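Side-chain contacts in maternal effect protein oskar (Drosophila melanogaster, PDB 5A4A), which induces the fly germ line and, through this OSK domain of the SGNH-hydrolase clan, probably binds RNA: residues R69-Q74 and H111-V116; L12-D17 and S54-S59; A20-F25 and Q80-I85; H101-L106 and S147-L152. One frame throughout, in Å; residues are numbered along the deposited sequence.

Interaction 1. Residues R69-Q74 and H111-V116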
loop_
_atom_site.group_PDB
_atom_site.type_symbol
_atom_site.label_atom_id
_atom_site.label_comp_id
_atom_site.label_asym_id
_atom_site.label_seq_id
_atom_site.Cartn_x
_atom_site.Cartn_y
_atom_site.Cartn_z
ATOM N N ARG A 69 4.354 -11.620 3.371
ATOM C CA ARG A 69 2.929 -11.887 3.195
ATOM C C ARG A 69 2.676 -12.717 1.934
ATOM O O ARG A 69 1.857 -13.637 1.944
ATOM C CB ARG A 69 2.141 -10.576 3.145
ATOM C CG ARG A 69 0.623 -10.741 3.024
ATOM C CD ARG A 69 0.018 -11.323 4.290
ATOM N NE ARG A 69 -1.404 -11.622 4.132
ATOM C CZ ARG A 69 -1.879 -12.753 3.619
ATOM N NH1 ARG A 69 -1.047 -13.698 3.185
ATOM N NH2 ARG A 69 -3.188 -12.941 3.530
ATOM N N LEU A 70 3.390 -12.398 0.854
ATOM C CA LEU A 70 3.226 -13.131 -0.403
ATOM C C LEU A 70 3.675 -14.583 -0.331
ATOM O O LEU A 70 3.184 -15.424 -1.086
ATOM C CB LEU A 70 3.945 -12.419 -1.552
ATOM C CG LEU A 70 3.325 -11.080 -1.941
ATOM C CD1 LEU A 70 4.133 -10.458 -3.081
ATOM C CD2 LEU A 70 1.879 -11.270 -2.353
ATOM N N LYS A 71 4.608 -14.875 0.571
ATOM C CA LYS A 71 5.047 -16.251 0.784
ATOM C C LYS A 71 3.946 -17.018 1.490
ATOM O O LYS A 71 3.890 -18.244 1.431
ATOM C CB LYS A 71 6.317 -16.294 1.630
ATOM C CG LYS A 71 7.521 -15.628 0.996
ATOM C CD LYS A 71 8.739 -15.671 1.919
ATOM C CE LYS A 71 9.953 -15.060 1.228
ATOM N NZ LYS A 71 11.151 -14.976 2.114
ATOM N N ARG A 72 3.078 -16.284 2.176
ATOM C CA ARG A 72 1.964 -16.898 2.878
ATOM C C ARG A 72 0.665 -16.678 2.115
ATOM O O ARG A 72 -0.410 -16.598 2.708
ATOM C CB ARG A 72 1.871 -16.381 4.318
ATOM C CG ARG A 72 3.083 -16.761 5.156
ATOM C CD ARG A 72 2.933 -16.370 6.622
ATOM N NE ARG A 72 4.022 -16.922 7.428
ATOM N N VAL A 73 0.779 -16.593 0.792
ATOM C CA VAL A 73 -0.391 -16.535 -0.068
ATOM C C VAL A 73 -0.156 -17.419 -1.287
ATOM O O VAL A 73 0.988 -17.683 -1.651
ATOM C CB VAL A 73 -0.712 -15.089 -0.514
ATOM C CG1 VAL A 73 0.072 -14.725 -1.760
ATOM C CG2 VAL A 73 -2.201 -14.929 -0.767
ATOM N N GLN A 74 -1.243 -17.891 -1.891
ATOM C CA GLN A 74 -1.169 -18.707 -3.092
ATOM C C GLN A 74 -2.200 -18.263 -4.129
ATOM O O GLN A 74 -3.407 -18.369 -3.914
ATOM C CB GLN A 74 -1.379 -20.177 -2.735
ATOM C CG GLN A 74 -1.078 -21.128 -3.860
ATOM C CD GLN A 74 -1.358 -22.570 -3.489
ATOM O OE1 GLN A 74 -2.112 -22.859 -2.554
ATOM N NE2 GLN A 74 -0.747 -23.487 -4.224
ATOM N N HIS A 111 8.272 -11.413 -9.332
ATOM C CA HIS A 111 8.623 -11.976 -10.635
ATOM C C HIS A 111 8.860 -13.485 -10.502
ATOM O O HIS A 111 8.359 -14.289 -11.296
ATOM C CB HIS A 111 9.860 -11.283 -11.205
ATOM C CG HIS A 111 10.131 -11.618 -12.640
ATOM N ND1 HIS A 111 11.379 -11.520 -13.206
ATOM C CD2 HIS A 111 9.302 -12.059 -13.621
ATOM C CE1 HIS A 111 11.315 -11.881 -14.480
ATOM N NE2 HIS A 111 10.064 -12.210 -14.751
ATOM N N ASN A 112 9.618 -13.866 -9.483
ATOM C CA ASN A 112 9.858 -15.280 -9.222
ATOM C C ASN A 112 8.587 -16.076 -8.884
ATOM O O ASN A 112 8.507 -17.280 -9.160
ATOM C CB ASN A 112 10.931 -15.446 -8.141
ATOM C CG ASN A 112 12.313 -15.051 -8.634
ATOM O OD1 ASN A 112 12.584 -15.075 -9.837
ATOM N ND2 ASN A 112 13.197 -14.690 -7.709
ATOM N N MET A 113 7.591 -15.407 -8.310
ATOM C CA MET A 113 6.315 -16.045 -8.000
ATOM C C MET A 113 5.329 -15.979 -9.157
ATOM O O MET A 113 4.210 -16.497 -9.051
ATOM C CB MET A 113 5.682 -15.401 -6.767
ATOM C CG MET A 113 6.462 -15.636 -5.504
ATOM S SD MET A 113 5.691 -14.782 -4.127
ATOM C CE MET A 113 6.639 -15.446 -2.764
ATOM N N ARG A 114 5.752 -15.339 -10.249
ATOM C CA ARG A 114 4.892 -15.075 -11.408
ATOM C C ARG A 114 3.641 -14.267 -11.043
ATOM O O ARG A 114 2.561 -14.484 -11.592
ATOM C CB ARG A 114 4.543 -16.381 -12.127
ATOM C CG ARG A 114 5.776 -17.168 -12.536
ATOM C CD ARG A 114 5.421 -18.595 -12.907
ATOM N NE ARG A 114 4.765 -19.287 -11.797
ATOM C CZ ARG A 114 5.405 -19.973 -10.851
ATOM N NH1 ARG A 114 6.728 -20.072 -10.877
ATOM N NH2 ARG A 114 4.721 -20.565 -9.879
ATOM N N LEU A 115 3.807 -13.328 -10.113
ATOM C CA LEU A 115 2.761 -12.363 -9.778
ATOM C C LEU A 115 3.150 -11.017 -10.370
ATOM O O LEU A 115 4.283 -10.561 -10.196
ATOM C CB LEU A 115 2.622 -12.243 -8.256
ATOM C CG LEU A 115 2.302 -13.566 -7.562
ATOM C CD1 LEU A 115 2.318 -13.383 -6.046
ATOM C CD2 LEU A 115 0.960 -14.089 -8.033
ATOM N N VAL A 116 2.224 -10.368 -11.070
ATOM C CA VAL A 116 2.564 -9.123 -11.759
ATOM C C VAL A 116 2.173 -7.911 -10.931
ATOM O O VAL A 116 0.996 -7.708 -10.667
ATOM C CB VAL A 116 1.835 -9.022 -13.108
ATOM C CG1 VAL A 116 2.301 -7.789 -13.872
ATOM C CG2 VAL A 116 2.054 -10.293 -13.938
#
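The backbones keep their distance: L70 and M113 are the nearest pair, with CA atoms 8.7 Å apart, and side chains fill the space between. M113 does most of the reaching. Its chain runs extended beyond CG, which carries SD to within 3.9 Å of L70 CB. The terminal methyl CE then rests on backbone, 3.8 Å from L70 O. CE also meets the chain of K71 at CG, 3.9 Å away, and the two long side chains cross at about a right angle. This joins the C-terminal ends of helices 63-71 and 96-112 in the alpha/beta fold of the SGNH-hydrolase clan. Helix 96-112 closes in a Schellman motif: R114 takes a positive phi of 58°, and its N bonds back to H111 O. The turn steers L115 toward helix 63-71, where its CD1 faces L70 CD2 at 4.3 Å. L115 also packs on I81 of the central sheet. L70 is buried further by L56 and by L106 and M110 of helix 96-112. At the far side of helix 63-71, R69 NH1 donates a weak bond to R72 O, 3.0 Å and bent to 128° at the hydrogen, while its NH2 bonds to L11 O.

Interaction 2. Residues L12-D17 and S54-S59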
loop_
_atom_site.group_PDB
_atom_site.type_symbol
_atom_site.label_atom_id
_atom_site.label_comp_id
_atom_site.label_asym_id
_atom_site.label_seq_id
_atom_site.Cartn_x
_atom_site.Cartn_y
_atom_site.Cartn_z
ATOM N N LEU A 12 -3.543 -17.945 3.501
ATOM C CA LEU A 12 -3.007 -18.382 2.213
ATOM C C LEU A 12 -3.977 -18.120 1.075
ATOM O O LEU A 12 -3.588 -18.084 -0.095
ATOM C CB LEU A 12 -2.658 -19.875 2.268
ATOM C CG LEU A 12 -1.393 -20.251 3.043
ATOM C CD1 LEU A 12 -1.416 -21.721 3.393
ATOM C CD2 LEU A 12 -0.154 -19.940 2.235
ATOM N N THR A 13 -5.245 -17.945 1.416
ATOM C CA THR A 13 -6.280 -17.808 0.402
ATOM C C THR A 13 -6.972 -16.470 0.528
ATOM O O THR A 13 -7.399 -16.086 1.613
ATOM C CB THR A 13 -7.330 -18.918 0.538
ATOM O OG1 THR A 13 -6.696 -20.189 0.348
ATOM C CG2 THR A 13 -8.435 -18.745 -0.505
ATOM N N ILE A 14 -7.073 -15.750 -0.582
ATOM C CA ILE A 14 -7.858 -14.536 -0.573
ATOM C C ILE A 14 -9.034 -14.701 -1.522
ATOM O O ILE A 14 -9.007 -15.545 -2.428
ATOM C CB ILE A 14 -7.011 -13.291 -0.875
ATOM C CG1 ILE A 14 -6.376 -13.379 -2.267
ATOM C CG2 ILE A 14 -5.928 -13.125 0.190
ATOM C CD1 ILE A 14 -5.603 -12.119 -2.630
ATOM N N ASN A 15 -10.071 -13.909 -1.291
ATOM C CA ASN A 15 -11.318 -14.038 -2.026
ATOM C C ASN A 15 -11.952 -12.664 -2.155
ATOM O O ASN A 15 -12.117 -11.956 -1.158
ATOM C CB ASN A 15 -12.251 -14.986 -1.268
ATOM C CG ASN A 15 -13.533 -15.296 -2.021
ATOM O OD1 ASN A 15 -13.976 -14.536 -2.879
ATOM N ND2 ASN A 15 -14.145 -16.425 -1.682
ATOM N N SER A 16 -12.313 -12.289 -3.378
ATOM C CA SER A 16 -12.884 -10.967 -3.621
ATOM C C SER A 16 -14.231 -10.728 -2.928
ATOM O O SER A 16 -14.678 -9.589 -2.829
ATOM C CB SER A 16 -12.998 -10.694 -5.125
ATOM O OG SER A 16 -13.983 -11.518 -5.715
ATOM N N ASP A 17 -14.873 -11.787 -2.443
ATOM C CA ASP A 17 -16.128 -11.633 -1.709
ATOM C C ASP A 17 -15.959 -10.869 -0.398
ATOM O O ASP A 17 -16.887 -10.196 0.048
ATOM C CB ASP A 17 -16.776 -12.994 -1.423
ATOM C CG ASP A 17 -17.418 -13.607 -2.655
ATOM O OD1 ASP A 17 -17.650 -12.872 -3.641
ATOM O OD2 ASP A 17 -17.701 -14.823 -2.632
ATOM N N SER A 54 -7.346 -7.056 5.466
ATOM C CA SER A 54 -8.333 -7.599 4.550
ATOM C C SER A 54 -7.535 -8.016 3.338
ATOM O O SER A 54 -7.014 -7.163 2.639
ATOM C CB SER A 54 -9.339 -6.529 4.132
ATOM O OG SER A 54 -10.307 -7.059 3.242
ATOM N N GLY A 55 -7.410 -9.317 3.114
ATOM C CA GLY A 55 -6.573 -9.812 2.034
ATOM C C GLY A 55 -5.129 -9.373 2.209
ATOM O O GLY A 55 -4.546 -9.539 3.285
ATOM N N LEU A 56 -4.550 -8.815 1.146
ATOM C CA LEU A 56 -3.161 -8.370 1.174
ATOM C C LEU A 56 -3.004 -6.924 1.661
ATOM O O LEU A 56 -1.913 -6.359 1.596
ATOM C CB LEU A 56 -2.522 -8.548 -0.216
ATOM C CG LEU A 56 -2.641 -9.961 -0.793
ATOM C CD1 LEU A 56 -2.064 -10.011 -2.213
ATOM C CD2 LEU A 56 -1.941 -10.980 0.091
ATOM N N CYS A 57 -4.088 -6.327 2.152
ATOM C CA CYS A 57 -4.009 -5.034 2.830
ATOM C C CYS A 57 -3.951 -5.242 4.333
ATOM O O CYS A 57 -4.916 -5.705 4.924
ATOM C CB CYS A 57 -5.223 -4.156 2.489
ATOM S SG CYS A 57 -5.172 -3.541 0.778
ATOM N N VAL A 58 -2.820 -4.894 4.942
ATOM C CA VAL A 58 -2.579 -5.164 6.360
ATOM C C VAL A 58 -2.068 -3.908 7.068
ATOM O O VAL A 58 -1.126 -3.269 6.594
ATOM C CB VAL A 58 -1.500 -6.273 6.521
ATOM C CG1 VAL A 58 -1.283 -6.622 8.005
ATOM C CG2 VAL A 58 -1.866 -7.533 5.701
ATOM N N SER A 59 -2.670 -3.557 8.205
ATOM C CA SER A 59 -2.153 -2.454 9.004
ATOM C C SER A 59 -0.692 -2.705 9.384
ATOM O O SER A 59 -0.347 -3.782 9.872
ATOM C CB SER A 59 -2.983 -2.268 10.282
ATOM O OG SER A 59 -2.440 -1.212 11.064
#
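I14 lays its CG2 methyl on the bare backbone of G55, with CG2 3.8 Å from G55 CA. G55 is the first corner of a type II' beta turn from S54 to C57. With L56 it forms the two-residue loop of a tight beta hairpin, which joins strands 53-54 and 56-58. Two backbone bonds close the hairpin: S54 N donates to C57 O at 2.8 Å, and C57 N to S54 O at 3.1 Å. The positive phi of G55 suits a glycine. The other branch of I14 goes to L56. Its CG1 sits between the backbone N and the carbonyl carbon, chi1 61°, and the chain continues straight to CD1. That methyl reaches the fork of the leucine, 4.1 Å from L56 CG, and the two side chains cross at about a right angle. No hydrogen bond passes directly between the segments, so this contact is apolar. A polar link runs beside it through D19, whose carboxylate accepts from N15 N and, weakly, from G55 N. P26 and Y21 also pack on I14, so the irregular segment 12-17 lies against strands 21-22 and 25-29 as well as the hairpin. Past I14 the chain bends in an Asx turn: D17 N donates to N15 OD1 at 2.9 Å, almost straight at 173°, from a position 46° out of the carbonyl plane.

Interaction 3. Residues A20-F25 and Q80-I85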
loop_
_atom_site.group_PDB
_atom_site.type_symbol
_atom_site.label_atom_id
_atom_site.label_comp_id
_atom_site.label_asym_id
_atom_site.label_seq_id
_atom_site.Cartn_x
_atom_site.Cartn_y
_atom_site.Cartn_z
ATOM N N ALA A 20 -9.800 -7.297 0.186
ATOM C CA ALA A 20 -9.644 -6.046 -0.549
ATOM C C ALA A 20 -9.289 -6.308 -2.001
ATOM O O ALA A 20 -8.235 -6.860 -2.287
ATOM C CB ALA A 20 -8.574 -5.175 0.102
ATOM N N TYR A 21 -10.199 -5.929 -2.898
ATOM C CA TYR A 21 -9.994 -6.020 -4.348
ATOM C C TYR A 21 -10.464 -4.734 -5.036
ATOM O O TYR A 21 -11.414 -4.085 -4.591
ATOM C CB TYR A 21 -10.817 -7.172 -4.922
ATOM C CG TYR A 21 -10.152 -8.531 -4.937
ATOM C CD1 TYR A 21 -9.886 -9.209 -3.753
ATOM C CD2 TYR A 21 -9.826 -9.154 -6.142
ATOM C CE1 TYR A 21 -9.302 -10.458 -3.763
ATOM C CE2 TYR A 21 -9.237 -10.411 -6.161
ATOM C CZ TYR A 21 -8.977 -11.051 -4.960
ATOM O OH TYR A 21 -8.394 -12.296 -4.949
ATOM N N LEU A 22 -9.828 -4.394 -6.151
ATOM C CA LEU A 22 -10.251 -3.259 -6.946
ATOM C C LEU A 22 -10.402 -3.783 -8.379
ATOM O O LEU A 22 -9.421 -4.206 -8.988
ATOM C CB LEU A 22 -9.184 -2.164 -6.842
ATOM C CG LEU A 22 -9.364 -0.704 -7.275
ATOM C CD1 LEU A 22 -8.304 0.156 -6.603
ATOM C CD2 LEU A 22 -9.235 -0.548 -8.744
ATOM N N LEU A 23 -11.635 -3.806 -8.890
ATOM C CA LEU A 23 -11.911 -4.259 -10.263
ATOM C C LEU A 23 -11.300 -5.625 -10.597
ATOM O O LEU A 23 -10.685 -5.802 -11.658
ATOM C CB LEU A 23 -11.437 -3.226 -11.286
ATOM C CG LEU A 23 -12.002 -1.811 -11.143
ATOM C CD1 LEU A 23 -11.430 -0.905 -12.209
ATOM C CD2 LEU A 23 -13.534 -1.823 -11.203
ATOM N N ASP A 24 -11.475 -6.569 -9.678
ATOM C CA ASP A 24 -10.945 -7.927 -9.793
ATOM C C ASP A 24 -9.424 -8.039 -9.610
ATOM O O ASP A 24 -8.880 -9.131 -9.719
ATOM C CB ASP A 24 -11.408 -8.629 -11.084
ATOM C CG ASP A 24 -12.923 -8.755 -11.176
ATOM O OD1 ASP A 24 -13.565 -9.100 -10.160
ATOM O OD2 ASP A 24 -13.472 -8.508 -12.274
ATOM N N PHE A 25 -8.748 -6.928 -9.316
ATOM C CA PHE A 25 -7.340 -6.976 -8.919
ATOM C C PHE A 25 -7.216 -7.042 -7.397
ATOM O O PHE A 25 -7.757 -6.186 -6.703
ATOM C CB PHE A 25 -6.607 -5.708 -9.355
ATOM C CG PHE A 25 -6.517 -5.514 -10.850
ATOM C CD1 PHE A 25 -5.499 -6.102 -11.586
ATOM C CD2 PHE A 25 -7.426 -4.706 -11.505
ATOM C CE1 PHE A 25 -5.410 -5.902 -12.956
ATOM C CE2 PHE A 25 -7.342 -4.504 -12.875
ATOM C CZ PHE A 25 -6.334 -5.103 -13.594
ATOM N N GLN A 80 -2.388 -10.305 -11.420
ATOM C CA GLN A 80 -1.944 -8.921 -11.294
ATOM C C GLN A 80 -2.437 -8.338 -9.984
ATOM O O GLN A 80 -3.627 -8.442 -9.656
ATOM C CB GLN A 80 -2.450 -8.069 -12.460
ATOM C CG GLN A 80 -1.907 -8.492 -13.823
ATOM C CD GLN A 80 -2.646 -7.825 -14.964
ATOM O OE1 GLN A 80 -2.275 -6.736 -15.410
ATOM N NE2 GLN A 80 -3.696 -8.477 -15.447
ATOM N N ILE A 81 -1.513 -7.739 -9.233
ATOM C CA ILE A 81 -1.827 -7.194 -7.913
ATOM C C ILE A 81 -1.536 -5.697 -7.887
ATOM O O ILE A 81 -0.444 -5.278 -8.255
ATOM C CB ILE A 81 -0.965 -7.889 -6.823
ATOM C CG1 ILE A 81 -1.198 -9.410 -6.832
ATOM C CG2 ILE A 81 -1.225 -7.278 -5.427
ATOM C CD1 ILE A 81 -0.294 -10.184 -5.865
ATOM N N ILE A 82 -2.505 -4.891 -7.454
ATOM C CA ILE A 82 -2.259 -3.458 -7.316
ATOM C C ILE A 82 -1.589 -3.193 -5.965
ATOM O O ILE A 82 -2.130 -3.533 -4.913
ATOM C CB ILE A 82 -3.556 -2.628 -7.471
ATOM C CG1 ILE A 82 -4.154 -2.839 -8.875
ATOM C CG2 ILE A 82 -3.279 -1.145 -7.231
ATOM C CD1 ILE A 82 -5.519 -2.166 -9.100
ATOM N N VAL A 83 -0.417 -2.567 -6.009
ATOM C CA VAL A 83 0.434 -2.415 -4.828
ATOM C C VAL A 83 0.613 -0.963 -4.400
ATOM O O VAL A 83 0.938 -0.101 -5.217
ATOM C CB VAL A 83 1.830 -2.999 -5.103
ATOM C CG1 VAL A 83 2.741 -2.825 -3.884
ATOM C CG2 VAL A 83 1.718 -4.473 -5.500
ATOM N N ASN A 84 0.382 -0.694 -3.116
ATOM C CA ASN A 84 0.755 0.590 -2.526
ATOM C C ASN A 84 1.514 0.299 -1.242
ATOM O O ASN A 84 0.914 -0.023 -0.215
ATOM C CB ASN A 84 -0.486 1.445 -2.226
ATOM C CG ASN A 84 -0.128 2.831 -1.707
ATOM O OD1 ASN A 84 -0.250 3.111 -0.508
ATOM N ND2 ASN A 84 0.321 3.706 -2.605
ATOM N N ILE A 85 2.834 0.395 -1.297
ATOM C CA ILE A 85 3.655 -0.089 -0.200
ATOM C C ILE A 85 4.864 0.830 0.011
ATOM O O ILE A 85 5.460 1.334 -0.950
ATOM C CB ILE A 85 4.077 -1.572 -0.461
ATOM C CG1 ILE A 85 4.472 -2.297 0.829
ATOM C CG2 ILE A 85 5.175 -1.669 -1.529
ATOM C CD1 ILE A 85 3.301 -2.558 1.770
HETATM O O HOH W 1 -5.881 -9.916 -11.084
#
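The backbone O of Q80 is approached by both F25 and a water. Water 1 donates to Q80 O at 3.0 Å. F25 CD1 comes to 3.6 Å from Q80 O, which lies at the ring edge, near its plane. The same water donates a weak bond to D24 O, so it bridges the two segments. The side chain of Q80 runs alongside F25, pointing the same way. Its CB is 3.7 Å from F25 CE1, and the amide stands nearly upright to the ring, with the planes 82° apart. F25 ends a type I' turn that begins at L22, the loop of a beta hairpin between strands 21-22 and 25-29. Strand 25-29 then pairs in parallel with 80-84, as in the central sheet of the SGNH-hydrolase fold. I82 points toward this hairpin. Its CD1 touches F25 CB at 3.7 Å and L22 CD2 at 4.1 Å. L22 turns its CG anti to the backbone N, chi1 -166°, and crosses I82 at about a right angle; L199 and I202 of helix 192-204 also pack on L22. An alanine in place of F25 would keep the CB contact but would probably open a gap beside Q80 and I82 and leave the Q80 side chain freer to turn. I118 of strand 116-120 adds a further contact to the F25 side chain.

Interaction 4. Residues H101-L106 and S147-L152. With SO4 (sulfate ion), chain G.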
loop_
_atom_site.group_PDB
_atom_site.type_symbol
_atom_site.label_atom_id
_atom_site.label_comp_id
_atom_site.label_asym_id
_atom_site.label_seq_id
_atom_site.Cartn_x
_atom_site.Cartn_y
_atom_site.Cartn_z
ATOM N N HIS A 101 16.358 -0.968 -1.409
ATOM C CA HIS A 101 16.849 -2.348 -1.440
ATOM C C HIS A 101 15.711 -3.363 -1.262
ATOM O O HIS A 101 15.602 -4.337 -2.014
ATOM C CB HIS A 101 17.908 -2.542 -0.355
ATOM C CG HIS A 101 18.318 -3.966 -0.155
ATOM N ND1 HIS A 101 19.169 -4.624 -1.017
ATOM C CD2 HIS A 101 17.990 -4.863 0.803
ATOM C CE1 HIS A 101 19.352 -5.861 -0.595
ATOM N NE2 HIS A 101 18.649 -6.031 0.510
ATOM N N ASP A 102 14.868 -3.138 -0.259
ATOM C CA ASP A 102 13.742 -4.032 0.014
ATOM C C ASP A 102 12.736 -4.040 -1.134
ATOM O O ASP A 102 12.228 -5.093 -1.523
ATOM C CB ASP A 102 13.029 -3.621 1.313
ATOM C CG ASP A 102 13.886 -3.827 2.548
ATOM O OD1 ASP A 102 14.945 -4.484 2.448
ATOM O OD2 ASP A 102 13.494 -3.336 3.633
ATOM N N PHE A 103 12.451 -2.862 -1.680
ATOM C CA PHE A 103 11.500 -2.753 -2.776
ATOM C C PHE A 103 12.009 -3.495 -4.025
ATOM O O PHE A 103 11.251 -4.190 -4.701
ATOM C CB PHE A 103 11.192 -1.283 -3.086
ATOM C CG PHE A 103 10.074 -1.103 -4.076
ATOM C CD1 PHE A 103 8.759 -1.173 -3.661
ATOM C CD2 PHE A 103 10.345 -0.886 -5.422
ATOM C CE1 PHE A 103 7.722 -1.020 -4.557
ATOM C CE2 PHE A 103 9.310 -0.732 -6.332
ATOM C CZ PHE A 103 8.000 -0.802 -5.900
ATOM N N ARG A 104 13.302 -3.373 -4.313
ATOM C CA ARG A 104 13.887 -4.083 -5.450
ATOM C C ARG A 104 13.714 -5.594 -5.266
ATOM O O ARG A 104 13.379 -6.312 -6.207
ATOM C CB ARG A 104 15.361 -3.690 -5.609
ATOM C CG ARG A 104 16.133 -4.467 -6.642
ATOM C CD ARG A 104 17.576 -3.974 -6.697
ATOM N NE ARG A 104 17.715 -2.740 -7.467
ATOM C CZ ARG A 104 17.892 -1.527 -6.948
ATOM N NH1 ARG A 104 17.953 -1.354 -5.631
ATOM N NH2 ARG A 104 18.011 -0.480 -7.755
ATOM N N LEU A 105 13.888 -6.066 -4.035
ATOM C CA LEU A 105 13.693 -7.483 -3.734
ATOM C C LEU A 105 12.224 -7.923 -3.779
ATOM O O LEU A 105 11.940 -9.065 -4.142
ATOM C CB LEU A 105 14.325 -7.847 -2.387
ATOM C CG LEU A 105 15.852 -7.767 -2.359
ATOM C CD1 LEU A 105 16.367 -8.055 -0.957
ATOM C CD2 LEU A 105 16.473 -8.717 -3.378
ATOM N N LEU A 106 11.299 -7.037 -3.400
ATOM C CA LEU A 106 9.868 -7.332 -3.536
ATOM C C LEU A 106 9.507 -7.546 -5.008
ATOM O O LEU A 106 8.831 -8.515 -5.371
ATOM C CB LEU A 106 9.003 -6.210 -2.930
ATOM C CG LEU A 106 7.486 -6.318 -3.162
ATOM C CD1 LEU A 106 6.891 -7.589 -2.534
ATOM C CD2 LEU A 106 6.735 -5.076 -2.646
ATOM N N SER A 147 11.553 4.616 -11.670
ATOM C CA SER A 147 12.737 4.186 -12.414
ATOM C C SER A 147 12.974 2.672 -12.314
ATOM O O SER A 147 13.311 2.021 -13.299
ATOM C CB SER A 147 13.976 4.966 -11.956
ATOM O OG SER A 147 14.283 4.682 -10.605
ATOM N N GLU A 148 12.779 2.114 -11.128
ATOM C CA GLU A 148 12.955 0.681 -10.909
ATOM C C GLU A 148 11.897 -0.137 -11.649
ATOM O O GLU A 148 12.175 -1.221 -12.164
ATOM C CB GLU A 148 12.884 0.368 -9.412
ATOM C CG GLU A 148 13.030 -1.104 -9.079
ATOM C CD GLU A 148 14.451 -1.617 -9.273
ATOM O OE1 GLU A 148 15.380 -0.794 -9.439
ATOM O OE2 GLU A 148 14.637 -2.850 -9.248
ATOM N N CYS A 149 10.683 0.389 -11.705
ATOM C CA CYS A 149 9.570 -0.332 -12.316
ATOM C C CYS A 149 9.279 0.212 -13.704
ATOM O O CYS A 149 8.121 0.302 -14.115
ATOM C CB CYS A 149 8.320 -0.225 -11.446
ATOM S SG CYS A 149 8.525 -0.970 -9.806
ATOM N N CYS A 150 10.339 0.554 -14.431
ATOM C CA CYS A 150 10.206 1.127 -15.768
ATOM C C CYS A 150 9.503 0.210 -16.775
ATOM O O CYS A 150 8.974 0.691 -17.765
ATOM C CB CYS A 150 11.568 1.567 -16.317
ATOM S SG CYS A 150 12.841 0.305 -16.281
ATOM N N HIS A 151 9.487 -1.098 -16.529
ATOM C CA HIS A 151 8.802 -2.011 -17.447
ATOM C C HIS A 151 7.411 -2.390 -16.969
ATOM O O HIS A 151 6.711 -3.172 -17.628
ATOM C CB HIS A 151 9.629 -3.279 -17.641
ATOM C CG HIS A 151 11.063 -3.009 -17.957
ATOM N ND1 HIS A 151 11.489 -2.615 -19.209
ATOM C CD2 HIS A 151 12.170 -3.076 -17.181
ATOM C CE1 HIS A 151 12.803 -2.455 -19.188
ATOM N NE2 HIS A 151 13.237 -2.728 -17.971
ATOM N N LEU A 152 7.025 -1.853 -15.814
ATOM C CA LEU A 152 5.746 -2.181 -15.210
ATOM C C LEU A 152 4.840 -0.963 -15.201
ATOM O O LEU A 152 5.303 0.173 -15.347
ATOM C CB LEU A 152 5.957 -2.699 -13.777
ATOM C CG LEU A 152 6.814 -3.977 -13.685
ATOM C CD1 LEU A 152 7.222 -4.272 -12.234
ATOM C CD2 LEU A 152 6.057 -5.153 -14.279
HETATM S S SO4 G . 17.102 -9.370 2.714
HETATM O O1 SO4 G . 17.130 -9.974 4.047
HETATM O O2 SO4 G . 16.599 -10.360 1.762
HETATM O O3 SO4 G . 16.228 -8.197 2.742
HETATM O O4 SO4 G . 18.443 -8.949 2.313
HETATM O O HOH W 2 13.779 -6.021 -8.891
#
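This contact joins helix 96-112 to the C-terminal end of helix 132-148: F103 and R104 meet E148, in the last turn, and C149, just after it. Its polar part is a salt bridge. R104 NH2 stands 3.1 Å from E148 OE1, and the guanidinium and carboxylate planes are 84° apart. The glutamate bends at chi2 (72°), which brings its other oxygen alongside the arginine chain, OE2 being 3.4 Å from R104 CG. Water 2 donates to R104 O at 2.7 Å and weakly to E148 OE2. An alanine at E148 would probably leave R104 without its charge partner and let the arginine swing away. Deeper in, C149 SG makes a sulfur-aromatic contact at the F103 ring edge, 3.6 Å from F103 CE2. Both residues also touch L119 of strand 116-120, so the two helices pack on one face of the central sheet of the alpha/beta fold. F141 meets F103 edge-to-face. Away from the salt bridge, a sulfate, probably from the crystallisation liquor, takes a weak but straight bond from H101: H101 NE2 to sulfate O4 is 3.4 Å. R67 NH2 bonds to the same ion. L105 CD1 lies against it, 3.6 Å from sulfate O2.

How the interactions relate
From the N terminus, interaction 2 opens first and closes at 54-59, on the hairpin of strands 53-54 and 56-58. Interaction 3 opens inside that loop at 20-25 and closes later, at strand 80-84, so the two cross. Interaction 1 opens at the end of helix 63-71 and closes after helix 96-112; it crosses interaction 3. Interaction 4 starts on helix 96-112, before interaction 1 has closed, and crosses it in turn. None nests within another. Interaction 2 precedes interactions 1 and 4 in series, and interaction 3 precedes interaction 4. Neighbours also touch: Q74 N probably bonds to L12 O, and I85 packs on L106. Together they tie the N-terminal segment and helices 63-71, 96-112 and 132-148 to the central sheet.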